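Benzoate transport porin BenP (Acinetobacter baumannii AB307-0294, PDB 5DL8) forms a beta-barrel of the OprD porin family in the outer membrane and probably lets small molecules such as benzoate pass. Local coordinates at residues N19-T22 / E23-K27; R37-N41 / D42-D46; T311-K315 / E316-S320; F369-P372 / L373-G376. All blocks are in the same frame, centred on the assembly; numbering follows the deposited sequence.

Interaction 1 of 4, residues N19-T22 / E23-K27; sequences NQQT and EDEWK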
loop_
_atom_site.group_PDB
_atom_site.type_symbol
_atom_site.label_atom_id
_atom_site.label_comp_id
_atom_site.label_asym_id
_atom_site.label_seq_id
_atom_site.Cartn_x
_atom_site.Cartn_y
_atom_site.Cartn_z
ATOM N N ASN A 19 8.166 13.956 16.623
ATOM C CA ASN A 19 7.749 15.267 17.140
ATOM C C ASN A 19 8.620 16.434 16.578
ATOM O O ASN A 19 8.779 17.403 17.255
ATOM C CB ASN A 19 7.882 15.236 18.687
ATOM C CG ASN A 19 7.411 16.523 19.368
ATOM O OD1 ASN A 19 6.390 17.068 19.025
ATOM N ND2 ASN A 19 8.160 16.994 20.331
ATOM N N GLN A 20 9.183 16.344 15.360
ATOM C CA GLN A 20 10.264 17.271 14.865
ATOM C C GLN A 20 9.887 18.291 13.781
ATOM O O GLN A 20 10.771 19.034 13.376
ATOM C CB GLN A 20 11.501 16.512 14.297
ATOM C CG GLN A 20 12.188 15.503 15.197
ATOM C CD GLN A 20 12.506 16.001 16.601
ATOM O OE1 GLN A 20 12.727 17.199 16.819
ATOM N NE2 GLN A 20 12.538 15.071 17.570
ATOM N N GLN A 21 8.642 18.371 13.332
ATOM C CA GLN A 21 8.290 19.304 12.252
ATOM C C GLN A 21 8.189 20.791 12.663
ATOM O O GLN A 21 7.245 21.185 13.368
ATOM C CB GLN A 21 6.953 18.864 11.632
ATOM C CG GLN A 21 6.647 19.402 10.239
ATOM C CD GLN A 21 5.249 18.977 9.805
ATOM O OE1 GLN A 21 4.871 17.834 10.058
ATOM N NE2 GLN A 21 4.456 19.895 9.185
ATOM N N THR A 22 9.115 21.623 12.160
ATOM C CA THR A 22 9.200 23.072 12.519
ATOM C C THR A 22 8.259 23.982 11.690
ATOM O O THR A 22 7.828 25.039 12.181
ATOM C CB THR A 22 10.659 23.651 12.424
ATOM O OG1 THR A 22 11.222 23.318 11.158
ATOM C CG2 THR A 22 11.577 23.144 13.545
ATOM N N GLU A 23 7.956 23.576 10.449
ATOM C CA GLU A 23 7.152 24.371 9.485
ATOM C C GLU A 23 5.838 23.640 9.049
ATOM O O GLU A 23 5.847 22.422 8.813
ATOM C CB GLU A 23 8.036 24.673 8.229
ATOM C CG GLU A 23 9.187 25.707 8.354
ATOM C CD GLU A 23 8.673 27.126 8.743
ATOM O OE1 GLU A 23 7.622 27.589 8.214
ATOM O OE2 GLU A 23 9.293 27.776 9.603
ATOM N N ASP A 24 4.736 24.379 8.884
ATOM C CA ASP A 24 3.525 23.805 8.213
ATOM C C ASP A 24 3.919 23.265 6.821
ATOM O O ASP A 24 4.852 23.818 6.170
ATOM C CB ASP A 24 2.405 24.816 7.996
ATOM C CG ASP A 24 1.722 25.300 9.294
ATOM O OD1 ASP A 24 2.027 24.920 10.409
ATOM O OD2 ASP A 24 0.793 26.098 9.162
ATOM N N GLU A 25 3.256 22.169 6.418
ATOM C CA GLU A 25 3.439 21.496 5.122
ATOM C C GLU A 25 2.025 21.360 4.548
ATOM O O GLU A 25 1.122 20.840 5.206
ATOM C CB GLU A 25 4.093 20.082 5.240
ATOM C CG GLU A 25 5.595 20.071 5.648
ATOM C CD GLU A 25 6.118 18.764 6.300
ATOM O OE1 GLU A 25 5.569 17.658 6.145
ATOM O OE2 GLU A 25 7.129 18.829 7.011
ATOM N N TRP A 26 1.838 21.929 3.347
ATOM C CA TRP A 26 0.646 21.740 2.528
ATOM C C TRP A 26 0.975 20.912 1.262
ATOM O O TRP A 26 2.099 21.019 0.720
ATOM C CB TRP A 26 0.136 23.073 2.096
ATOM C CG TRP A 26 -0.279 24.032 3.131
ATOM C CD1 TRP A 26 0.532 24.878 3.822
ATOM C CD2 TRP A 26 -1.602 24.344 3.501
ATOM N NE1 TRP A 26 -0.196 25.637 4.625
ATOM C CE2 TRP A 26 -1.520 25.346 4.460
ATOM C CE3 TRP A 26 -2.874 23.816 3.151
ATOM C CZ2 TRP A 26 -2.662 25.910 5.080
ATOM C CZ3 TRP A 26 -4.039 24.356 3.767
ATOM C CH2 TRP A 26 -3.919 25.407 4.723
ATOM N N LYS A 27 0.021 20.107 0.765
ATOM C CA LYS A 27 0.237 19.417 -0.523
ATOM C C LYS A 27 -1.030 19.546 -1.297
ATOM O O LYS A 27 -2.056 19.147 -0.786
ATOM C CB LYS A 27 0.575 17.951 -0.288
ATOM C CG LYS A 27 1.227 17.263 -1.479
ATOM C CD LYS A 27 1.818 15.834 -1.313
ATOM C CE LYS A 27 1.056 14.941 -0.332
ATOM N NZ LYS A 27 1.730 13.579 -0.246
#
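Gln21 reaches forward along the chain and meets Glu23 and Glu25 at the start of strand 25-39. Its CB points toward the residues that follow. The first torsion sets CG anti to the backbone N (chi1 -161°), and the chain stays extended beyond it. CG lies 3.3 Å from Glu25 OE2. CD comes next, 3.4 Å from the same Glu25 OE2. NE2 gives a nearly straight hydrogen bond to Glu23 O, 2.9 Å long, with the acceptor lying in the amide plane. NE2 also bonds to Lys59 O on strand 47-65, so two backbone carbonyls grip one amide nitrogen. OE1 stays about 3.9 Å from Glu25 OE2. The carboxylate of Glu25 stacks on the amide of Gln21, their planes 15° apart, the two side chains coming from opposite directions. The two bonds from NE2 should fix the rotation of the amide. Asp24 turns away from this group and takes the backbone N of Lys61. A backbone hydrogen bond between Gln21 and Met62 also ties the loop to strand 47-65. This is a side-chain to backbone hydrogen bond at the N-terminal start of the first strand of an antiparallel porin beta-barrel.

Interaction 2 of 4, residues R37-N41 / D42-D46; sequences RDFDN and DALKD. With CA (calcium ion), chain G.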
loop_
_atom_site.group_PDB
_atom_site.type_symbol
_atom_site.label_atom_id
_atom_site.label_comp_id
_atom_site.label_asym_id
_atom_site.label_seq_id
_atom_site.Cartn_x
_atom_site.Cartn_y
_atom_site.Cartn_z
ATOM N N ARG A 37 -9.461 -2.560 -17.011
ATOM C CA ARG A 37 -9.167 -4.011 -16.972
ATOM C C ARG A 37 -10.018 -4.744 -17.979
ATOM O O ARG A 37 -11.214 -4.810 -17.847
ATOM C CB ARG A 37 -9.358 -4.592 -15.545
ATOM C CG ARG A 37 -9.065 -6.109 -15.406
ATOM C CD ARG A 37 -8.991 -6.593 -13.944
ATOM N NE ARG A 37 -7.895 -6.043 -13.222
ATOM C CZ ARG A 37 -7.496 -6.377 -11.965
ATOM N NH1 ARG A 37 -8.139 -7.291 -11.242
ATOM N NH2 ARG A 37 -6.402 -5.764 -11.427
ATOM N N ASP A 38 -9.366 -5.411 -18.903
ATOM C CA ASP A 38 -10.027 -6.079 -20.016
ATOM C C ASP A 38 -9.791 -7.582 -19.920
ATOM O O ASP A 38 -8.671 -8.071 -20.203
ATOM C CB ASP A 38 -9.403 -5.540 -21.354
ATOM C CG ASP A 38 -9.991 -6.194 -22.621
ATOM O OD1 ASP A 38 -10.484 -7.336 -22.553
ATOM O OD2 ASP A 38 -9.916 -5.587 -23.719
ATOM N N PHE A 39 -10.839 -8.328 -19.580
ATOM C CA PHE A 39 -10.810 -9.808 -19.663
ATOM C C PHE A 39 -10.690 -10.368 -21.092
ATOM O O PHE A 39 -11.356 -9.960 -21.965
ATOM C CB PHE A 39 -11.960 -10.391 -18.845
ATOM C CG PHE A 39 -11.906 -9.949 -17.400
ATOM C CD1 PHE A 39 -11.094 -10.617 -16.448
ATOM C CD2 PHE A 39 -12.642 -8.930 -16.953
ATOM C CE1 PHE A 39 -11.058 -10.203 -15.113
ATOM C CE2 PHE A 39 -12.651 -8.536 -15.618
ATOM C CZ PHE A 39 -11.817 -9.135 -14.693
ATOM N N ASP A 40 -9.747 -11.295 -21.319
ATOM C CA ASP A 40 -9.658 -12.018 -22.576
ATOM C C ASP A 40 -10.998 -12.725 -22.945
ATOM O O ASP A 40 -11.462 -12.704 -24.092
ATOM C CB ASP A 40 -8.545 -13.052 -22.509
ATOM C CG ASP A 40 -7.162 -12.438 -22.501
ATOM O OD1 ASP A 40 -6.924 -11.309 -22.097
ATOM O OD2 ASP A 40 -6.244 -13.096 -22.889
ATOM N N ASN A 41 -11.604 -13.377 -21.964
ATOM C CA ASN A 41 -12.871 -14.061 -22.181
ATOM C C ASN A 41 -14.068 -13.045 -22.395
ATOM O O ASN A 41 -14.410 -12.195 -21.480
ATOM C CB ASN A 41 -13.070 -15.012 -21.027
ATOM C CG ASN A 41 -14.364 -15.801 -21.072
ATOM O OD1 ASN A 41 -15.178 -15.728 -21.979
ATOM N ND2 ASN A 41 -14.528 -16.614 -20.045
ATOM N N ASP A 42 -14.676 -13.137 -23.599
ATOM C CA ASP A 42 -15.840 -12.290 -24.035
ATOM C C ASP A 42 -17.036 -12.380 -23.107
ATOM O O ASP A 42 -17.795 -11.418 -23.050
ATOM C CB ASP A 42 -16.335 -12.661 -25.462
ATOM C CG ASP A 42 -15.346 -12.311 -26.529
ATOM O OD1 ASP A 42 -14.551 -11.404 -26.332
ATOM O OD2 ASP A 42 -15.345 -12.927 -27.596
ATOM N N ALA A 43 -17.230 -13.533 -22.433
ATOM C CA ALA A 43 -18.319 -13.705 -21.501
ATOM C C ALA A 43 -18.224 -12.824 -20.286
ATOM O O ALA A 43 -19.217 -12.663 -19.616
ATOM C CB ALA A 43 -18.454 -15.130 -21.076
ATOM N N LEU A 44 -17.025 -12.310 -19.951
ATOM C CA LEU A 44 -16.874 -11.468 -18.777
ATOM C C LEU A 44 -16.919 -9.973 -19.116
ATOM O O LEU A 44 -16.509 -9.564 -20.193
ATOM C CB LEU A 44 -15.554 -11.804 -18.022
ATOM C CG LEU A 44 -15.257 -13.300 -17.690
ATOM C CD1 LEU A 44 -13.878 -13.468 -17.050
ATOM C CD2 LEU A 44 -16.327 -13.960 -16.829
ATOM N N LYS A 45 -17.315 -9.180 -18.137
ATOM C CA LYS A 45 -17.353 -7.744 -18.262
ATOM C C LYS A 45 -16.135 -6.958 -17.837
ATOM O O LYS A 45 -15.690 -7.019 -16.676
ATOM C CB LYS A 45 -18.534 -7.208 -17.471
ATOM C CG LYS A 45 -19.096 -5.861 -17.993
ATOM C CD LYS A 45 -20.428 -5.472 -17.342
ATOM C CE LYS A 45 -21.318 -6.705 -17.120
ATOM N NZ LYS A 45 -22.688 -6.406 -16.568
ATOM N N ASP A 46 -15.668 -6.135 -18.780
ATOM C CA ASP A 46 -14.504 -5.246 -18.632
ATOM C C ASP A 46 -14.781 -4.174 -17.571
ATOM O O ASP A 46 -15.895 -3.739 -17.445
ATOM C CB ASP A 46 -14.176 -4.624 -19.977
ATOM C CG ASP A 46 -13.586 -5.642 -20.983
ATOM O OD1 ASP A 46 -13.286 -6.877 -20.673
ATOM O OD2 ASP A 46 -13.318 -5.171 -22.101
HETATM CA CA CA G . -12.882 -7.959 -22.728
HETATM O O HOH W 1 -11.627 -3.031 -22.959
HETATM O O HOH W 2 -12.113 -7.302 -24.824
HETATM O O HOH W 3 -12.922 -9.677 -24.287
HETATM O O HOH W 4 -14.353 -9.490 -21.646
HETATM O O HOH W 5 -15.168 -7.748 -23.773
#
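Asp38, Phe39 and Asp46 close a calcium site in the hairpin loop between strands 25-39 and 47-65. A type I beta turn from Asn41 to Leu44 forms the bend. Asp38 holds CG anti to its own N (chi1 179°), which brings OD1 to 2.5 Å from the calcium ion. Asp46 differs, with CG anti to the carbonyl carbon, and approaches beside Asp38, pointing the same way. The two carboxylate planes are 49° apart. Asp46 OD1 sits 2.4 Å from the calcium, with OD2 farther off at 2.9 Å. The same OD1 accepts a weak hydrogen bond from Phe39 N. Phe39 O and four waters complete the shell. The shared cation probably offsets the repulsion between the two carboxylates. The Phe39 side chain turns toward Leu44 and crosses it at about a right angle, with CB 3.9 Å from Leu44 CB. Lys45 O meets the ring at its edge. Arg37 CG lies over one face, offset toward the rim, while the Arg37 guanidinium pairs with Glu396. Asn41 extends its amide forward in an Asx turn, where OD1 accepts a hydrogen bond of 3.0 Å from Ala43 N, the donor standing above the carbonyl plane.

Interaction 3 of 4, residues T311-K315 / E316-S320; sequences TGFFK and EDEKS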
loop_
_atom_site.group_PDB
_atom_site.type_symbol
_atom_site.label_atom_id
_atom_site.label_comp_id
_atom_site.label_asym_id
_atom_site.label_seq_id
_atom_site.Cartn_x
_atom_site.Cartn_y
_atom_site.Cartn_z
ATOM N N THR A 311 -2.223 -9.242 -8.490
ATOM C CA THR A 311 -2.869 -10.493 -8.212
ATOM C C THR A 311 -2.244 -11.186 -6.925
ATOM O O THR A 311 -2.954 -11.781 -6.127
ATOM C CB THR A 311 -2.912 -11.404 -9.489
ATOM O OG1 THR A 311 -1.633 -11.760 -9.975
ATOM C CG2 THR A 311 -3.743 -10.774 -10.605
ATOM N N GLY A 312 -0.939 -11.027 -6.688
ATOM C CA GLY A 312 -0.387 -11.148 -5.321
ATOM C C GLY A 312 0.438 -12.425 -4.926
ATOM O O GLY A 312 1.281 -12.407 -4.021
ATOM N N PHE A 313 0.057 -13.489 -5.627
ATOM C CA PHE A 313 0.621 -14.794 -5.577
ATOM C C PHE A 313 0.553 -15.294 -4.130
ATOM O O PHE A 313 1.567 -15.761 -3.618
ATOM C CB PHE A 313 2.004 -14.665 -6.183
ATOM C CG PHE A 313 1.975 -14.264 -7.672
ATOM C CD1 PHE A 313 1.761 -12.967 -8.058
ATOM C CD2 PHE A 313 2.125 -15.225 -8.650
ATOM C CE1 PHE A 313 1.707 -12.671 -9.408
ATOM C CE2 PHE A 313 2.144 -14.920 -9.976
ATOM C CZ PHE A 313 1.845 -13.652 -10.381
ATOM N N PHE A 314 -0.608 -15.107 -3.476
ATOM C CA PHE A 314 -0.755 -15.437 -2.029
ATOM C C PHE A 314 -1.710 -16.661 -1.824
ATOM O O PHE A 314 -2.230 -16.930 -0.770
ATOM C CB PHE A 314 -1.132 -14.155 -1.197
ATOM C CG PHE A 314 -2.310 -13.395 -1.697
ATOM C CD1 PHE A 314 -3.627 -13.844 -1.449
ATOM C CD2 PHE A 314 -2.137 -12.197 -2.407
ATOM C CE1 PHE A 314 -4.779 -13.112 -1.965
ATOM C CE2 PHE A 314 -3.255 -11.491 -2.966
ATOM C CZ PHE A 314 -4.576 -11.919 -2.718
ATOM N N LYS A 315 -1.953 -17.416 -2.860
ATOM C CA LYS A 315 -2.868 -18.509 -2.765
ATOM C C LYS A 315 -2.214 -19.721 -2.029
ATOM O O LYS A 315 -0.990 -19.844 -1.932
ATOM C CB LYS A 315 -3.395 -18.989 -4.163
ATOM C CG LYS A 315 -4.095 -17.933 -5.002
ATOM C CD LYS A 315 -4.193 -18.263 -6.509
ATOM C CE LYS A 315 -4.714 -17.106 -7.270
ATOM N NZ LYS A 315 -3.790 -15.939 -7.322
ATOM N N GLU A 316 -3.096 -20.563 -1.512
ATOM C CA GLU A 316 -2.669 -21.666 -0.630
ATOM C C GLU A 316 -1.646 -22.563 -1.299
ATOM O O GLU A 316 -1.890 -23.107 -2.368
ATOM C CB GLU A 316 -3.884 -22.536 -0.238
ATOM C CG GLU A 316 -3.573 -23.806 0.529
ATOM C CD GLU A 316 -4.857 -24.567 0.941
ATOM O OE1 GLU A 316 -5.939 -23.972 0.833
ATOM O OE2 GLU A 316 -4.793 -25.734 1.398
ATOM N N ASP A 317 -0.532 -22.774 -0.633
ATOM C CA ASP A 317 0.563 -23.549 -1.173
ATOM C C ASP A 317 1.382 -22.925 -2.298
ATOM O O ASP A 317 2.304 -23.575 -2.805
ATOM C CB ASP A 317 0.103 -24.938 -1.582
ATOM C CG ASP A 317 -0.309 -25.807 -0.404
ATOM O OD1 ASP A 317 0.115 -25.627 0.749
ATOM O OD2 ASP A 317 -0.937 -26.802 -0.643
ATOM N N GLU A 318 1.074 -21.683 -2.677
ATOM C CA GLU A 318 1.607 -21.118 -3.890
ATOM C C GLU A 318 3.095 -20.742 -3.681
ATOM O O GLU A 318 3.463 -20.049 -2.754
ATOM C CB GLU A 318 0.791 -19.903 -4.390
ATOM C CG GLU A 318 1.406 -19.253 -5.666
ATOM C CD GLU A 318 0.467 -18.295 -6.370
ATOM O OE1 GLU A 318 -0.500 -17.821 -5.786
ATOM O OE2 GLU A 318 0.704 -18.059 -7.612
ATOM N N LYS A 319 3.923 -21.281 -4.553
ATOM C CA LYS A 319 5.314 -20.844 -4.746
ATOM C C LYS A 319 5.374 -19.906 -6.001
ATOM O O LYS A 319 4.861 -20.188 -7.117
ATOM C CB LYS A 319 6.186 -22.039 -5.022
ATOM C CG LYS A 319 6.103 -23.151 -3.983
ATOM C CD LYS A 319 7.110 -24.262 -4.429
ATOM C CE LYS A 319 7.468 -25.389 -3.426
ATOM N NZ LYS A 319 6.202 -26.178 -3.308
ATOM N N SER A 320 6.087 -18.814 -5.816
ATOM C CA SER A 320 6.352 -17.818 -6.917
ATOM C C SER A 320 7.832 -17.332 -7.094
ATOM O O SER A 320 8.592 -17.134 -6.100
ATOM C CB SER A 320 5.393 -16.673 -6.741
ATOM O OG SER A 320 5.514 -16.131 -5.434
HETATM O O HOH W 6 3.764 -17.387 -3.699
#
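A type II beta turn from Lys315 to Glu318 carries the chain from the long loop after strand 278-288 into strand 319-328. Its closing bond runs from Glu318 N to Lys315 O, 2.9 Å. The Glu318 side chain then folds back across the turn. CG stands anti to the backbone N (chi1 177°) and the rest is extended, which places the carboxylate against the backbone of Phe313. OE1 uses its anti lone pair to accept a hydrogen bond from Lys315 N at 3.3 Å. OE2 lies 3.3 Å from Phe313 CD2, the ring and carboxylate planes being 46° apart. Lys315 runs alongside Glu318 in the same direction. Its NZ stays 4.1 Å from Glu318 OE1, too far for a salt bridge, and pairs instead with Glu358. Ser320 CB packs 4.0 Å from Phe313 CB. One water lies within hydrogen-bonding distance of Phe313 O, Glu318 O and Ser320 OG. Ser320 OG also has His322 as a partner. Glu318 OE2 lies close to Glu358 OE1, an approach of like charges with Lys315 nearby. The Lys315 N-H and the nearby ammonium probably offset part of this repulsion. Such surroundings may shift the ionisation of the buried carboxylate.

Interaction 4 of 4, residues F369-P372 / L373-G376; sequences FQQP and LLKG. With C8E ((hydroxyethyloxy)tri(ethyloxy)octane), chain C.
The side chain of Gln371 binds a detergent molecule, (hydroxyethyloxy)tri(ethyloxy)octane, while its carbon chain runs beside Leu374. Gln371 NE2 donates a hydrogen bond of 2.9 Å to the detergent ether O18, at an angle of 158°. The amide oxygen lies beside the leucine, with Gln371 OE1 3.7 Å from Leu374 CD1. A bend at the second torsion (chi2 80°) swings the amide out to this position. The two side chains lie alongside one another and point the same way. Leu374 CD1 also touches the ring of Phe369, 3.7 Å from Phe369 CD1. The leucine and the ring meet at a slant. Farther round the same ring, Phe369 CE1 lies 3.7 Å from detergent atom C13. Leucine and detergent thus both pack on this aromatic group.

These residues form the short turn between strands 355-368 and 377-388 of the porin barrel. A brief 3-10 segment at Pro372 and Leu373 shapes it. Leu374 N bonds to Gln371 O at 3.0 Å, and Lys375 N bonds to Pro372 O at 3.2 Å. In both, the donor stands well above the carbonyl plane. A water links the two legs of the turn. It donates to Phe369 O and accepts a weak bond from Gly376 N. Phe369 and Phe377 are joined by backbone hydrogen bonding, and the Phe369 ring meets Tyr367 edge to face. The Phe369 side chain also rests on Phe377 and Leu379 of the next strand.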
loop_
_atom_site.group_PDB
_atom_site.type_symbol
_atom_site.label_atom_id
_atom_site.label_comp_id
_atom_site.label_asym_id
_atom_site.label_seq_id
_atom_site.Cartn_x
_atom_site.Cartn_y
_atom_site.Cartn_z
ATOM N N PHE A 369 7.979 16.004 -16.015
ATOM C CA PHE A 369 8.276 17.054 -16.943
ATOM C C PHE A 369 9.331 17.969 -16.351
ATOM O O PHE A 369 9.297 18.274 -15.149
ATOM C CB PHE A 369 7.041 17.877 -17.174
ATOM C CG PHE A 369 6.061 17.236 -18.119
ATOM C CD1 PHE A 369 6.197 17.397 -19.487
ATOM C CD2 PHE A 369 4.989 16.503 -17.645
ATOM C CE1 PHE A 369 5.288 16.837 -20.361
ATOM C CE2 PHE A 369 4.090 15.983 -18.535
ATOM C CZ PHE A 369 4.251 16.106 -19.857
ATOM N N GLN A 370 10.231 18.437 -17.209
ATOM C CA GLN A 370 11.402 19.201 -16.775
ATOM C C GLN A 370 11.306 20.697 -17.041
ATOM O O GLN A 370 12.128 21.427 -16.508
ATOM C CB GLN A 370 12.633 18.691 -17.492
ATOM C CG GLN A 370 12.906 17.203 -17.209
ATOM C CD GLN A 370 13.153 16.854 -15.728
ATOM O OE1 GLN A 370 13.997 17.370 -15.150
ATOM N NE2 GLN A 370 12.370 15.983 -15.154
ATOM N N GLN A 371 10.412 21.166 -17.918
ATOM C CA GLN A 371 10.270 22.592 -18.145
ATOM C C GLN A 371 9.755 23.280 -16.857
ATOM O O GLN A 371 8.829 22.801 -16.170
ATOM C CB GLN A 371 9.290 22.910 -19.315
ATOM C CG GLN A 371 9.712 22.531 -20.746
ATOM C CD GLN A 371 9.511 21.066 -21.093
ATOM O OE1 GLN A 371 8.916 20.334 -20.310
ATOM N NE2 GLN A 371 10.176 20.593 -22.168
ATOM N N PRO A 372 10.423 24.349 -16.454
ATOM C CA PRO A 372 9.856 25.134 -15.301
ATOM C C PRO A 372 8.349 25.495 -15.376
ATOM O O PRO A 372 7.697 25.439 -14.334
ATOM C CB PRO A 372 10.711 26.453 -15.306
ATOM C CG PRO A 372 11.988 26.004 -15.928
ATOM C CD PRO A 372 11.704 24.924 -16.930
ATOM N N LEU A 373 7.838 25.844 -16.554
ATOM C CA LEU A 373 6.381 26.042 -16.775
ATOM C C LEU A 373 5.518 24.890 -16.258
ATOM O O LEU A 373 4.478 25.159 -15.731
ATOM C CB LEU A 373 6.073 26.201 -18.240
ATOM C CG LEU A 373 4.622 26.418 -18.676
ATOM C CD1 LEU A 373 4.149 27.726 -18.094
ATOM C CD2 LEU A 373 4.435 26.509 -20.193
ATOM N N LEU A 374 6.010 23.660 -16.380
ATOM C CA LEU A 374 5.343 22.435 -16.134
ATOM C C LEU A 374 5.796 21.721 -14.885
ATOM O O LEU A 374 5.520 20.515 -14.736
ATOM C CB LEU A 374 5.532 21.493 -17.345
ATOM C CG LEU A 374 4.890 21.931 -18.693
ATOM C CD1 LEU A 374 5.260 20.954 -19.811
ATOM C CD2 LEU A 374 3.363 22.124 -18.679
ATOM N N LYS A 375 6.434 22.469 -13.981
ATOM C CA LYS A 375 6.892 21.943 -12.722
ATOM C C LYS A 375 5.764 21.353 -11.823
ATOM O O LYS A 375 4.820 22.052 -11.570
ATOM C CB LYS A 375 7.572 23.042 -11.940
ATOM C CG LYS A 375 8.260 22.571 -10.650
ATOM C CD LYS A 375 9.539 23.415 -10.391
ATOM C CE LYS A 375 9.889 23.779 -8.932
ATOM N NZ LYS A 375 9.822 22.592 -8.042
ATOM N N GLY A 376 5.954 20.106 -11.362
ATOM C CA GLY A 376 5.011 19.317 -10.620
ATOM C C GLY A 376 4.107 18.385 -11.476
ATOM O O GLY A 376 3.325 17.633 -10.931
HETATM O O12 C8E C . 5.244 13.845 -24.107
HETATM C C13 C8E C . 5.525 15.171 -23.711
HETATM C C14 C8E C . 7.030 15.469 -23.791
HETATM O O15 C8E C . 7.242 16.901 -23.918
HETATM C C16 C8E C . 8.303 17.534 -23.185
HETATM C C17 C8E C . 9.639 17.144 -23.809
HETATM O O18 C8E C . 10.691 17.955 -23.238
HETATM C C19 C8E C . 11.974 17.315 -23.457
HETATM C C20 C8E C . 13.104 18.338 -23.410
HETATM O O21 C8E C . 13.005 19.103 -22.197
HETATM O O HOH W 7 7.425 17.998 -12.957
#

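The four contacts come one after another along the chain, each at a strand end or in a loop of the barrel. Interactions 1 and 2 share strand 25-39, one at its start and the other at its far end, with centres about 46 Å apart. Interaction 3, at the start of strand 319-328, lies nearer interaction 2: their centres are about 23 Å apart and their nearest atoms about 6 Å. Interaction 4 joins strands 355-368 and 377-388. It is about 25 Å from interaction 1 between centres, but about 42 Å from interaction 3. Interactions 1 and 4 thus lie toward one barrel end, probably periplasmic as in other porins, and interactions 2 and 3 toward the other.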